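ALDH21) (Physcomitrella patens subsp. patens, PDB 5MZ5) oxidises succinic semialdehyde to succinate with NADP+ as coenzyme, as a tetrameric member of the aldehyde dehydrogenase family. Local coordinates at residues 281-286 with 490-495; 181-186 with 259-264; 109-114 with 139-144; 192-197 with 473-478; 347-352 with 395-400. All blocks are in the same frame, centred on the assembly; numbering follows the deposited sequence.

Interaction 1. Residues 281-286 with 490-495; sequences KVVMEL and QREGVK. With EDO (1,2-ethanediol), chain I.
Glu285 and Glu492 meet at the C-terminal end of strand 281-285, in the Rossmann-type NADP+-binding domain of the aldehyde dehydrogenase fold. Residues 490-492 follow the short antiparallel edge strand 488-489 and lead into helix 494-500, with Gly493 at its N-cap.

The carbon contacts come first. CG of Glu285 packs on CD of Glu492 at 3.7 Å, with the two carboxylate planes turned 45° apart. Further back along the strand, CG2 of Val283 touches CG of Gln490 at 4.1 Å, the two side chains crossing at about a right angle.

Among the polar groups, the two carboxylates are not in contact, OE1 of Glu285 and OE2 of Glu492 being 4.8 Å apart. The Glu492 charge is paired with Lys198, while the Arg491 guanidinium bonds to Thr504 O and makes a salt bridge with Glu503, both of the second subunit. One water joins the backbones, donating to Met284 O and Gln490 O. An ethanediol takes a hydrogen bond from Val282 N.

Glu285 is the predicted active-site glutamate and also binds NADP+. A turn about CB-CG (chi2 -69°) brings its carboxylate to the 490-492 backbone, where OE1 lies 3.2 Å from Glu492 N.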
# COMPACT_ATOMS: atom_id res chain seq x y z
N LYS A 281 23.63 -3.65 -9.96
CA LYS A 281 22.66 -4.56 -9.37
C LYS A 281 22.48 -5.76 -10.32
O LYS A 281 22.70 -5.66 -11.54
CB LYS A 281 21.32 -3.87 -9.10
CG LYS A 281 21.36 -2.95 -7.90
CD LYS A 281 19.96 -2.55 -7.44
CE LYS A 281 20.01 -1.33 -6.56
NZ LYS A 281 18.74 -1.11 -5.83
N VAL A 282 22.14 -6.91 -9.74
CA VAL A 282 21.96 -8.14 -10.49
C VAL A 282 20.64 -8.80 -10.08
O VAL A 282 20.35 -8.90 -8.90
CB VAL A 282 23.16 -9.11 -10.29
CG1 VAL A 282 23.02 -10.34 -11.17
CG2 VAL A 282 24.49 -8.42 -10.56
N VAL A 283 19.86 -9.23 -11.09
CA VAL A 283 18.61 -9.97 -10.99
C VAL A 283 18.89 -11.27 -11.74
O VAL A 283 19.48 -11.22 -12.82
CB VAL A 283 17.42 -9.19 -11.65
CG1 VAL A 283 16.25 -10.12 -11.99
CG2 VAL A 283 16.97 -8.04 -10.77
N MET A 284 18.48 -12.41 -11.16
CA MET A 284 18.74 -13.73 -11.74
C MET A 284 17.51 -14.64 -11.69
O MET A 284 16.97 -14.90 -10.62
CB MET A 284 19.89 -14.43 -10.99
CG MET A 284 21.20 -13.76 -11.12
SD MET A 284 22.09 -14.49 -12.47
CE MET A 284 23.06 -13.13 -13.02
N GLU A 285 17.13 -15.18 -12.84
CA GLU A 285 16.05 -16.16 -12.95
C GLU A 285 16.72 -17.41 -13.48
O GLU A 285 17.12 -17.45 -14.65
CB GLU A 285 14.93 -15.68 -13.88
CG GLU A 285 14.14 -14.51 -13.33
CD GLU A 285 13.27 -14.79 -12.12
OE1 GLU A 285 12.95 -13.83 -11.38
OE2 GLU A 285 12.90 -15.97 -11.90
N LEU A 286 16.97 -18.38 -12.59
CA LEU A 286 17.72 -19.58 -12.98
C LEU A 286 16.82 -20.81 -12.91
O LEU A 286 15.60 -20.66 -12.80
CB LEU A 286 19.03 -19.72 -12.17
CG LEU A 286 19.81 -18.39 -11.98
CD1 LEU A 286 20.89 -18.53 -10.97
CD2 LEU A 286 20.36 -17.83 -13.32
N GLN A 490 15.85 -12.25 -6.46
CA GLN A 490 14.79 -11.29 -6.82
C GLN A 490 13.64 -11.94 -7.59
O GLN A 490 13.58 -13.16 -7.74
CB GLN A 490 15.33 -10.04 -7.56
CG GLN A 490 16.60 -9.41 -6.96
CD GLN A 490 16.49 -8.99 -5.51
OE1 GLN A 490 17.48 -9.01 -4.77
NE2 GLN A 490 15.31 -8.55 -5.07
N ARG A 491 12.68 -11.12 -8.00
CA ARG A 491 11.48 -11.60 -8.65
C ARG A 491 11.17 -10.87 -9.94
O ARG A 491 11.37 -9.66 -10.05
CB ARG A 491 10.24 -11.46 -7.71
CG ARG A 491 10.31 -12.19 -6.38
CD ARG A 491 10.23 -13.70 -6.54
NE ARG A 491 10.34 -14.37 -5.25
CZ ARG A 491 11.49 -14.69 -4.68
NH1 ARG A 491 12.64 -14.46 -5.31
NH2 ARG A 491 11.50 -15.27 -3.49
N GLU A 492 10.63 -11.64 -10.87
CA GLU A 492 10.04 -11.15 -12.11
C GLU A 492 8.53 -11.27 -11.92
O GLU A 492 8.06 -11.58 -10.82
CB GLU A 492 10.62 -11.81 -13.36
CG GLU A 492 12.01 -11.28 -13.67
CD GLU A 492 12.61 -11.57 -15.03
OE1 GLU A 492 13.71 -11.05 -15.30
OE2 GLU A 492 11.99 -12.27 -15.85
N GLY A 493 7.78 -10.93 -12.94
CA GLY A 493 6.35 -10.66 -12.83
C GLY A 493 6.42 -9.15 -12.86
O GLY A 493 7.24 -8.55 -12.15
N VAL A 494 5.71 -8.54 -13.81
CA VAL A 494 5.86 -7.15 -14.23
C VAL A 494 6.11 -6.14 -13.09
O VAL A 494 7.16 -5.48 -13.13
CB VAL A 494 4.73 -6.68 -15.16
CG1 VAL A 494 4.91 -5.22 -15.55
CG2 VAL A 494 4.65 -7.56 -16.41
N LYS A 495 5.20 -6.01 -12.10
CA LYS A 495 5.38 -5.00 -11.04
C LYS A 495 6.62 -5.26 -10.14
O LYS A 495 7.25 -4.31 -9.71
CB LYS A 495 4.09 -4.77 -10.23
CG LYS A 495 3.69 -5.88 -9.26
CD LYS A 495 2.38 -5.49 -8.56
CE LYS A 495 2.04 -6.39 -7.40
NZ LYS A 495 0.59 -6.32 -7.06
C1 EDO I . 23.26 -7.44 -6.18
O1 EDO I . 22.24 -6.52 -6.56
C2 EDO I . 23.21 -7.74 -4.65
O2 EDO I . 22.18 -8.68 -4.30
O HOH W 1 14.80 -15.52 -8.59

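Interaction 2. Residues 181-186 with 259-264; sequences PVSMVS and KLLTFT
Ser183 N gives its hydrogen to Leu260 O at 2.8 Å, and Ser183 O takes one from Thr262 N at 2.8 Å, so both backbone polar groups of this serine are used on the same neighbouring strand. Lys259 N to Pro181 O, Val185 N to Thr262 O and Thr264 N to Val185 O (3.1 Å) complete five nearly straight bonds. Strands 182-185 and 260-264 run parallel, 14° apart, at the centre of the Rossmann-type coenzyme-binding sheet. Val182 and Met184 turn their N-H and C=O groups the other way, to Pro208 and strand 209-212. Past the last bond a water donates to Thr264 O, and weakly to Ser186 O; Ser186 binds NADP+.

The hydroxyls look outside the pair: Ser183 OG bonds to Phe252 O, while Thr262 OG1 and Thr264 OG1 both bond to Lys198 NZ. With OG1 anti to the backbone N (chi1 176°), Thr262 leaves its methyl CG2 for Val182 CG1, 3.7 Å away. On the other sheet face, Val185 CG1 sits at the edge of the Phe263 ring, 3.5 Å from CD1.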
# COMPACT_ATOMS: atom_id res chain seq x y z
N PRO A 181 20.56 2.57 -17.64
CA PRO A 181 20.72 1.47 -18.64
C PRO A 181 20.74 0.05 -18.07
O PRO A 181 21.41 -0.24 -17.08
CB PRO A 181 22.02 1.84 -19.37
CG PRO A 181 22.15 3.33 -19.18
CD PRO A 181 21.65 3.56 -17.77
N VAL A 182 19.95 -0.83 -18.70
CA VAL A 182 19.78 -2.22 -18.27
C VAL A 182 20.41 -3.18 -19.27
O VAL A 182 20.14 -3.09 -20.47
CB VAL A 182 18.29 -2.56 -17.99
CG1 VAL A 182 18.11 -4.03 -17.58
CG2 VAL A 182 17.66 -1.63 -16.95
N SER A 183 21.23 -4.11 -18.76
CA SER A 183 21.81 -5.20 -19.54
C SER A 183 20.86 -6.40 -19.38
O SER A 183 20.56 -6.81 -18.26
CB SER A 183 23.20 -5.57 -19.02
OG SER A 183 23.66 -6.69 -19.75
N MET A 184 20.36 -6.93 -20.51
CA MET A 184 19.41 -8.05 -20.51
C MET A 184 19.98 -9.21 -21.28
O MET A 184 20.48 -9.02 -22.39
CB MET A 184 18.04 -7.67 -21.12
CG MET A 184 17.39 -6.46 -20.47
SD MET A 184 15.93 -5.96 -21.39
CE MET A 184 15.30 -4.76 -20.31
N VAL A 185 19.94 -10.40 -20.67
CA VAL A 185 20.42 -11.65 -21.25
C VAL A 185 19.28 -12.64 -21.06
O VAL A 185 18.89 -12.94 -19.94
CB VAL A 185 21.77 -12.13 -20.65
CG1 VAL A 185 22.24 -13.42 -21.33
CG2 VAL A 185 22.86 -11.03 -20.78
N SER A 186 18.69 -13.08 -22.17
CA SER A 186 17.49 -13.92 -22.16
C SER A 186 17.74 -15.38 -22.62
O SER A 186 18.77 -15.66 -23.24
CB SER A 186 16.39 -13.25 -22.97
OG SER A 186 16.84 -12.95 -24.28
N LYS A 259 23.63 -0.20 -15.25
CA LYS A 259 23.27 -0.02 -13.83
C LYS A 259 22.64 -1.27 -13.24
O LYS A 259 22.60 -1.45 -12.02
CB LYS A 259 22.34 1.20 -13.65
CG LYS A 259 22.97 2.54 -14.10
CD LYS A 259 24.28 2.92 -13.39
CE LYS A 259 24.08 3.48 -11.99
NZ LYS A 259 25.36 3.90 -11.35
N LEU A 260 22.15 -2.13 -14.12
CA LEU A 260 21.52 -3.38 -13.76
C LEU A 260 21.79 -4.44 -14.83
O LEU A 260 21.73 -4.14 -16.02
CB LEU A 260 19.99 -3.18 -13.60
CG LEU A 260 19.10 -4.44 -13.39
CD1 LEU A 260 19.31 -5.06 -12.02
CD2 LEU A 260 17.64 -4.08 -13.55
N LEU A 261 22.09 -5.67 -14.37
CA LEU A 261 22.16 -6.84 -15.20
C LEU A 261 20.96 -7.74 -14.80
O LEU A 261 20.80 -8.09 -13.63
CB LEU A 261 23.50 -7.60 -15.03
CG LEU A 261 23.55 -9.06 -15.52
CD1 LEU A 261 23.25 -9.17 -17.05
CD2 LEU A 261 24.89 -9.69 -15.21
N THR A 262 20.14 -8.12 -15.77
CA THR A 262 19.02 -9.05 -15.56
C THR A 262 19.22 -10.24 -16.48
O THR A 262 19.23 -10.11 -17.72
CB THR A 262 17.63 -8.37 -15.62
OG1 THR A 262 16.63 -9.39 -15.49
CG2 THR A 262 17.40 -7.58 -16.89
N PHE A 263 19.45 -11.40 -15.85
CA PHE A 263 19.74 -12.65 -16.55
C PHE A 263 18.73 -13.74 -16.26
O PHE A 263 18.31 -13.92 -15.11
CB PHE A 263 21.17 -13.12 -16.21
CG PHE A 263 21.57 -14.48 -16.73
CD1 PHE A 263 22.08 -14.64 -18.01
CD2 PHE A 263 21.41 -15.62 -15.94
CE1 PHE A 263 22.48 -15.89 -18.48
CE2 PHE A 263 21.77 -16.88 -16.43
CZ PHE A 263 22.33 -17.01 -17.69
N THR A 264 18.33 -14.43 -17.32
CA THR A 264 17.48 -15.63 -17.26
C THR A 264 18.22 -16.70 -18.05
O THR A 264 18.53 -16.49 -19.23
CB THR A 264 16.05 -15.42 -17.75
OG1 THR A 264 15.43 -14.43 -16.93
CG2 THR A 264 15.22 -16.72 -17.65
O HOH W 2 20.39 -17.09 -21.21

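Interaction 3. Residues 109-114 with 139-144; sequences AELKNR and RTIDTF
Leu111 and Ile141 face each other where helix 97-113 packs against helix 130-151, a nearly antiparallel helix pair (168° between the local axes, 9.8 Å apart at closest approach). The contact is wholly apolar, with no hydrogen bond across it.

Leu111 points toward the other helix and touches it at two places. CB lies against CG1 of Ile141 at 3.5 Å. CD1 reaches on between Thr140 and Phe144, 4.0 Å from the Thr140 methyl CG2 and 3.9 Å from CD2 of the ring; the leucine meets both side chains at about a right angle and approaches the ring obliquely. With OG1 of Thr140 turned back to Glu136 O in its own helix (chi1 -60°), the methyl is the group left facing the leucine and lying at the edge of the Phe144 ring, in its plane.

Leu224 of helix 219-229 touches both Leu111 and Phe144. Away from the contact, helix 130-151 carries Arg139, a succinate-binding residue, and Thr143, whose OG1 bonds to Arg139 O.

Toward solvent, Lys112 stretches its extended chain obliquely over Ile141, its CG 3.8 Å from CD1 and its CE 3.9 Å from CG2 of the isoleucine.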
# COMPACT_ATOMS: atom_id res chain seq x y z
N ALA A 109 -0.87 -4.14 -29.52
CA ALA A 109 -1.59 -4.06 -30.80
C ALA A 109 -0.86 -4.77 -31.94
O ALA A 109 -1.49 -5.50 -32.72
CB ALA A 109 -1.87 -2.61 -31.17
N GLU A 110 0.47 -4.61 -32.02
CA GLU A 110 1.29 -5.26 -33.04
C GLU A 110 1.43 -6.78 -32.82
O GLU A 110 1.42 -7.52 -33.80
CB GLU A 110 2.65 -4.58 -33.19
CG GLU A 110 2.74 -3.67 -34.41
CD GLU A 110 2.96 -4.38 -35.73
OE1 GLU A 110 4.10 -4.82 -35.99
OE2 GLU A 110 1.99 -4.48 -36.53
N LEU A 111 1.51 -7.23 -31.54
CA LEU A 111 1.55 -8.66 -31.20
C LEU A 111 0.25 -9.36 -31.59
O LEU A 111 0.29 -10.47 -32.12
CB LEU A 111 1.86 -8.90 -29.72
CG LEU A 111 3.26 -8.52 -29.21
CD1 LEU A 111 3.27 -8.41 -27.70
CD2 LEU A 111 4.31 -9.50 -29.68
N LYS A 112 -0.90 -8.70 -31.38
CA LYS A 112 -2.21 -9.24 -31.74
C LYS A 112 -2.36 -9.37 -33.26
O LYS A 112 -2.89 -10.37 -33.75
CB LYS A 112 -3.34 -8.35 -31.18
CG LYS A 112 -3.50 -8.46 -29.68
CD LYS A 112 -4.55 -7.50 -29.18
CE LYS A 112 -4.80 -7.64 -27.69
NZ LYS A 112 -5.60 -6.51 -27.17
N ASN A 113 -1.86 -8.36 -33.99
CA ASN A 113 -1.91 -8.24 -35.44
C ASN A 113 -1.03 -9.27 -36.16
O ASN A 113 -1.39 -9.75 -37.23
CB ASN A 113 -1.48 -6.82 -35.83
CG ASN A 113 -1.91 -6.41 -37.21
OD1 ASN A 113 -3.10 -6.31 -37.51
ND2 ASN A 113 -0.93 -6.13 -38.06
N ARG A 114 0.13 -9.60 -35.56
CA ARG A 114 1.10 -10.55 -36.11
C ARG A 114 1.11 -11.87 -35.32
O ARG A 114 2.06 -12.62 -35.42
CB ARG A 114 2.50 -9.90 -36.11
CG ARG A 114 2.64 -8.69 -37.04
CD ARG A 114 4.01 -8.04 -36.92
NE ARG A 114 5.07 -8.86 -37.50
CZ ARG A 114 6.36 -8.52 -37.51
NH1 ARG A 114 6.76 -7.38 -36.97
NH2 ARG A 114 7.25 -9.34 -38.06
N ARG A 139 0.50 -15.04 -23.57
CA ARG A 139 1.10 -14.67 -22.30
C ARG A 139 1.99 -13.43 -22.46
O ARG A 139 2.04 -12.62 -21.54
CB ARG A 139 1.87 -15.85 -21.71
CG ARG A 139 0.95 -16.90 -21.08
CD ARG A 139 1.77 -18.00 -20.41
NE ARG A 139 2.57 -17.46 -19.32
CZ ARG A 139 3.65 -18.03 -18.81
NH1 ARG A 139 4.06 -19.21 -19.26
NH2 ARG A 139 4.34 -17.42 -17.85
N THR A 140 2.67 -13.28 -23.63
CA THR A 140 3.51 -12.12 -23.97
C THR A 140 2.62 -10.88 -24.12
O THR A 140 3.00 -9.81 -23.66
CB THR A 140 4.37 -12.38 -25.21
OG1 THR A 140 5.21 -13.51 -24.95
CG2 THR A 140 5.24 -11.16 -25.62
N ILE A 141 1.43 -11.05 -24.75
CA ILE A 141 0.41 -10.01 -24.89
C ILE A 141 -0.04 -9.56 -23.47
O ILE A 141 -0.05 -8.36 -23.20
CB ILE A 141 -0.75 -10.39 -25.86
CG1 ILE A 141 -0.24 -10.39 -27.33
CG2 ILE A 141 -1.97 -9.43 -25.73
CD1 ILE A 141 -1.07 -11.10 -28.36
N ASP A 142 -0.29 -10.53 -22.55
CA ASP A 142 -0.68 -10.23 -21.17
C ASP A 142 0.42 -9.49 -20.41
O ASP A 142 0.11 -8.60 -19.63
CB ASP A 142 -1.05 -11.51 -20.38
CG ASP A 142 -2.32 -12.24 -20.79
OD1 ASP A 142 -3.13 -11.66 -21.56
OD2 ASP A 142 -2.51 -13.40 -20.34
N THR A 143 1.69 -9.86 -20.63
CA THR A 143 2.87 -9.28 -19.97
C THR A 143 3.02 -7.81 -20.38
O THR A 143 3.20 -6.96 -19.50
CB THR A 143 4.12 -10.13 -20.29
OG1 THR A 143 3.88 -11.45 -19.81
CG2 THR A 143 5.39 -9.58 -19.65
N PHE A 144 2.95 -7.52 -21.69
CA PHE A 144 3.04 -6.15 -22.20
C PHE A 144 1.82 -5.31 -21.75
O PHE A 144 1.97 -4.12 -21.49
CB PHE A 144 3.22 -6.12 -23.72
CG PHE A 144 4.67 -6.20 -24.12
CD1 PHE A 144 5.48 -5.06 -24.08
CD2 PHE A 144 5.23 -7.41 -24.50
CE1 PHE A 144 6.84 -5.14 -24.41
CE2 PHE A 144 6.59 -7.48 -24.86
CZ PHE A 144 7.39 -6.35 -24.78

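Interaction 4. Residues 192-197 with 473-478; sequences LNLVAH and ALRVDS
The His197 ring carries the guanidinium of Arg475 flat on one face, centres 3.8 Å apart and planes 18° from parallel, with NH2 over the ring centre. At the ring edge, NE2 donates to Asp477 OD1 at 2.8 Å, nearly straight (165°) and close to the ring plane; the oxygen uses its anti lone pair. Asn193 OD1 also lies at this ring's edge, in plane. The guanidinium in turn has CD2 of Leu194 at its own edge, 3.5 Å from NH1. Arg475 reaches the imidazole through a fully extended chain, CG anti to the backbone N (chi1 -174°).

This is part of the substrate site of the aldehyde dehydrogenase fold: Arg475 binds succinate and makes a cation-pi contact with Tyr481, another succinate-binding residue. The first turn of helix 193-205 is thereby tied to the loop before strand 488-489.

Asp477 has three partners. Besides His197, OD1 takes a weak bond from Asn193 ND2 at 3.4 Å, the amide steeply turned against the carboxylate, while OD2 forms a salt bridge with Arg139, a further succinate-binding residue. Asn193 OD1 bonds to a glycerol, probably from the crystallisation liquor.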
# COMPACT_ATOMS: atom_id res chain seq x y z
N LEU A 192 10.25 -15.53 -26.35
CA LEU A 192 9.44 -14.33 -26.48
C LEU A 192 8.99 -13.85 -25.09
O LEU A 192 9.27 -12.71 -24.73
CB LEU A 192 8.26 -14.56 -27.44
CG LEU A 192 7.33 -13.36 -27.67
CD1 LEU A 192 7.99 -12.27 -28.50
CD2 LEU A 192 6.02 -13.81 -28.28
N ASN A 193 8.32 -14.73 -24.33
CA ASN A 193 7.81 -14.41 -23.00
C ASN A 193 8.89 -14.03 -22.00
O ASN A 193 8.69 -13.07 -21.25
CB ASN A 193 6.90 -15.53 -22.45
CG ASN A 193 6.20 -15.14 -21.16
OD1 ASN A 193 6.59 -15.55 -20.07
ND2 ASN A 193 5.28 -14.21 -21.23
N LEU A 194 10.01 -14.75 -21.96
CA LEU A 194 11.06 -14.44 -20.99
C LEU A 194 11.86 -13.20 -21.40
O LEU A 194 12.49 -12.58 -20.54
CB LEU A 194 11.93 -15.66 -20.63
CG LEU A 194 11.15 -16.75 -19.81
CD1 LEU A 194 11.98 -18.03 -19.61
CD2 LEU A 194 10.68 -16.22 -18.46
N VAL A 195 11.70 -12.76 -22.67
CA VAL A 195 12.25 -11.48 -23.15
C VAL A 195 11.29 -10.38 -22.66
O VAL A 195 11.74 -9.39 -22.06
CB VAL A 195 12.43 -11.46 -24.69
CG1 VAL A 195 12.57 -10.02 -25.21
CG2 VAL A 195 13.62 -12.30 -25.11
N ALA A 196 9.96 -10.58 -22.90
CA ALA A 196 8.88 -9.66 -22.50
C ALA A 196 8.96 -9.31 -21.01
O ALA A 196 8.81 -8.15 -20.65
CB ALA A 196 7.51 -10.25 -22.84
N HIS A 197 9.28 -10.31 -20.15
CA HIS A 197 9.39 -10.13 -18.70
C HIS A 197 10.57 -9.24 -18.26
O HIS A 197 10.66 -8.87 -17.09
CB HIS A 197 9.38 -11.48 -17.97
CG HIS A 197 7.99 -11.96 -17.68
ND1 HIS A 197 7.17 -11.31 -16.75
CD2 HIS A 197 7.29 -12.99 -18.22
CE1 HIS A 197 6.04 -11.98 -16.74
NE2 HIS A 197 6.07 -13.00 -17.61
N ALA A 473 4.17 -26.18 -12.30
CA ALA A 473 4.42 -25.57 -13.60
C ALA A 473 3.52 -24.35 -13.91
O ALA A 473 3.65 -23.75 -14.98
CB ALA A 473 4.34 -26.62 -14.70
N LEU A 474 2.71 -23.92 -12.95
CA LEU A 474 1.82 -22.77 -13.10
C LEU A 474 2.51 -21.43 -12.84
O LEU A 474 3.14 -21.23 -11.81
CB LEU A 474 0.56 -22.94 -12.24
CG LEU A 474 -0.53 -21.86 -12.32
CD1 LEU A 474 -1.13 -21.77 -13.73
CD2 LEU A 474 -1.63 -22.13 -11.30
N ARG A 475 2.36 -20.51 -13.79
CA ARG A 475 2.82 -19.14 -13.68
C ARG A 475 1.82 -18.15 -14.28
O ARG A 475 1.47 -18.25 -15.46
CB ARG A 475 4.22 -18.92 -14.30
CG ARG A 475 4.73 -17.48 -14.03
CD ARG A 475 5.93 -17.12 -14.86
NE ARG A 475 6.37 -15.75 -14.59
CZ ARG A 475 7.45 -15.19 -15.11
NH1 ARG A 475 8.21 -15.87 -15.97
NH2 ARG A 475 7.81 -13.96 -14.77
N VAL A 476 1.40 -17.16 -13.47
CA VAL A 476 0.57 -16.05 -13.91
C VAL A 476 1.59 -14.92 -14.14
O VAL A 476 2.44 -14.67 -13.29
CB VAL A 476 -0.57 -15.66 -12.93
CG1 VAL A 476 -1.41 -14.51 -13.50
CG2 VAL A 476 -1.45 -16.87 -12.64
N ASP A 477 1.49 -14.23 -15.29
CA ASP A 477 2.46 -13.21 -15.69
C ASP A 477 2.49 -11.95 -14.78
O ASP A 477 3.42 -11.15 -14.89
CB ASP A 477 2.29 -12.86 -17.16
CG ASP A 477 2.58 -14.07 -18.05
OD1 ASP A 477 3.77 -14.42 -18.20
OD2 ASP A 477 1.63 -14.72 -18.50
N SER A 478 1.55 -11.86 -13.80
CA SER A 478 1.52 -10.78 -12.82
C SER A 478 2.04 -11.21 -11.44
O SER A 478 2.24 -10.35 -10.57
CB SER A 478 0.12 -10.20 -12.71
OG SER A 478 -0.79 -11.16 -12.21

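Interaction 5. Residues 347-352 with 395-400; sequences LKMGNP and FIEPTV
Met349 and Phe395 slide past each other in opposite directions, CG of the methionine 3.6 Å from CD1 of the ring. CG anti to the backbone N (chi1 -170°) and an extended next step carry SD to the backbone of Ile396, 3.5 Å from Ile396 O. The turn at chi3 (75°) then swings CE back to Phe395 CB, 4.0 Å away. The sulfur is 5.2 Å from the ring centroid and oblique to it, a Met-aromatic contact. Gly350 O comes to the edge of the same ring, in its plane, 3.3 Å from CE1. Further along, Leu347 CD1 rests on Pro398 CB at 4.3 Å.

Around this first shell, backbone bonds from Lys348 and Gly350 to residues 358-359 fix the loop, and Lys392 makes a cation-pi contact with the Phe395 ring. Phe313 of helix 301-313 touches both Leu347 and Pro398.

The contact thus lays the loop after helix 333-345 antiparallel along the start of strand 395-402, at the outer part of the second alpha/beta domain, the catalytic domain of the aldehyde dehydrogenase fold.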
# COMPACT_ATOMS: atom_id res chain seq x y z
N LEU A 347 0.45 -39.27 -24.92
CA LEU A 347 1.02 -38.00 -25.35
C LEU A 347 1.62 -38.07 -26.75
O LEU A 347 2.48 -38.90 -26.99
CB LEU A 347 2.02 -37.42 -24.33
CG LEU A 347 1.49 -37.06 -22.93
CD1 LEU A 347 2.63 -36.63 -22.01
CD2 LEU A 347 0.39 -36.00 -22.99
N LYS A 348 1.13 -37.22 -27.67
CA LYS A 348 1.61 -37.20 -29.05
C LYS A 348 2.93 -36.48 -29.15
O LYS A 348 3.03 -35.29 -28.82
CB LYS A 348 0.59 -36.58 -30.01
CG LYS A 348 -0.67 -37.38 -30.13
CD LYS A 348 -1.66 -36.72 -31.03
CE LYS A 348 -2.81 -37.65 -31.26
NZ LYS A 348 -3.86 -37.04 -32.11
N MET A 349 3.95 -37.20 -29.60
CA MET A 349 5.30 -36.72 -29.82
C MET A 349 5.55 -36.69 -31.32
O MET A 349 5.29 -37.67 -32.02
CB MET A 349 6.31 -37.64 -29.12
CG MET A 349 7.71 -37.08 -29.08
SD MET A 349 8.93 -38.15 -28.28
CE MET A 349 9.17 -39.38 -29.52
N GLY A 350 6.02 -35.55 -31.81
CA GLY A 350 6.31 -35.40 -33.23
C GLY A 350 6.54 -33.99 -33.69
O GLY A 350 7.02 -33.14 -32.93
N ASN A 351 6.20 -33.75 -34.96
CA ASN A 351 6.30 -32.47 -35.65
C ASN A 351 5.60 -31.35 -34.84
O ASN A 351 4.38 -31.38 -34.70
CB ASN A 351 5.71 -32.59 -37.06
CG ASN A 351 5.81 -31.35 -37.92
OD1 ASN A 351 6.23 -30.28 -37.48
ND2 ASN A 351 5.43 -31.50 -39.17
N PRO A 352 6.37 -30.37 -34.29
CA PRO A 352 5.75 -29.32 -33.47
C PRO A 352 4.78 -28.42 -34.23
O PRO A 352 3.95 -27.75 -33.61
CB PRO A 352 6.95 -28.57 -32.88
CG PRO A 352 8.03 -28.78 -33.89
CD PRO A 352 7.84 -30.19 -34.35
N PHE A 395 14.53 -36.00 -30.16
CA PHE A 395 13.33 -36.41 -29.42
C PHE A 395 13.65 -37.36 -28.27
O PHE A 395 14.42 -38.31 -28.43
CB PHE A 395 12.31 -37.07 -30.36
CG PHE A 395 11.56 -36.12 -31.26
CD1 PHE A 395 10.39 -35.51 -30.83
CD2 PHE A 395 12.01 -35.85 -32.55
CE1 PHE A 395 9.68 -34.65 -31.67
CE2 PHE A 395 11.29 -34.98 -33.39
CZ PHE A 395 10.14 -34.38 -32.94
N ILE A 396 13.04 -37.09 -27.11
CA ILE A 396 13.10 -37.92 -25.90
C ILE A 396 11.67 -38.27 -25.60
O ILE A 396 10.82 -37.37 -25.49
CB ILE A 396 13.80 -37.20 -24.68
CG1 ILE A 396 15.32 -37.09 -24.87
CG2 ILE A 396 13.49 -37.90 -23.34
CD1 ILE A 396 16.15 -38.48 -24.68
N GLU A 397 11.39 -39.56 -25.47
CA GLU A 397 10.05 -40.05 -25.11
C GLU A 397 9.65 -39.52 -23.73
O GLU A 397 10.53 -39.39 -22.86
CB GLU A 397 10.04 -41.58 -25.07
CG GLU A 397 9.99 -42.22 -26.44
CD GLU A 397 10.07 -43.74 -26.43
OE1 GLU A 397 9.68 -44.34 -27.46
OE2 GLU A 397 10.53 -44.32 -25.42
N PRO A 398 8.35 -39.19 -23.49
CA PRO A 398 7.96 -38.78 -22.12
C PRO A 398 8.25 -39.96 -21.18
O PRO A 398 7.86 -41.10 -21.45
CB PRO A 398 6.48 -38.42 -22.25
CG PRO A 398 6.02 -39.08 -23.49
CD PRO A 398 7.19 -39.32 -24.39
N THR A 399 9.07 -39.70 -20.16
CA THR A 399 9.60 -40.71 -19.26
C THR A 399 9.13 -40.54 -17.82
O THR A 399 9.02 -39.41 -17.35
CB THR A 399 11.15 -40.66 -19.33
OG1 THR A 399 11.57 -40.71 -20.69
CG2 THR A 399 11.83 -41.76 -18.54
N VAL A 400 8.90 -41.67 -17.13
CA VAL A 400 8.57 -41.76 -15.71
C VAL A 400 9.47 -42.83 -15.08
O VAL A 400 9.51 -43.96 -15.55
CB VAL A 400 7.06 -42.02 -15.39
CG1 VAL A 400 6.81 -41.92 -13.88
CG2 VAL A 400 6.16 -41.04 -16.14

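Overall arrangement
Interactions 1 and 2 share one sheet: strand 260-264 lies between 182-185 and 281-285, so the regular backbone bonding of interaction 2 continues into the strand that carries interaction 1, which has side-chain packing and a water instead. Interaction 4 touches both of these, and crosses them along the chain; its buried stack and charged bonds line the substrate site. A salt bridge from Arg139 to Asp477 connects it to interaction 3, where the helix pair itself meets through apolar groups alone. Interactions 1, 3 and 4 also border the second subunit. Interaction 5 stands apart, only partly buried, its centre about 23 Å from the centre of the chain, with no other subunit touching it.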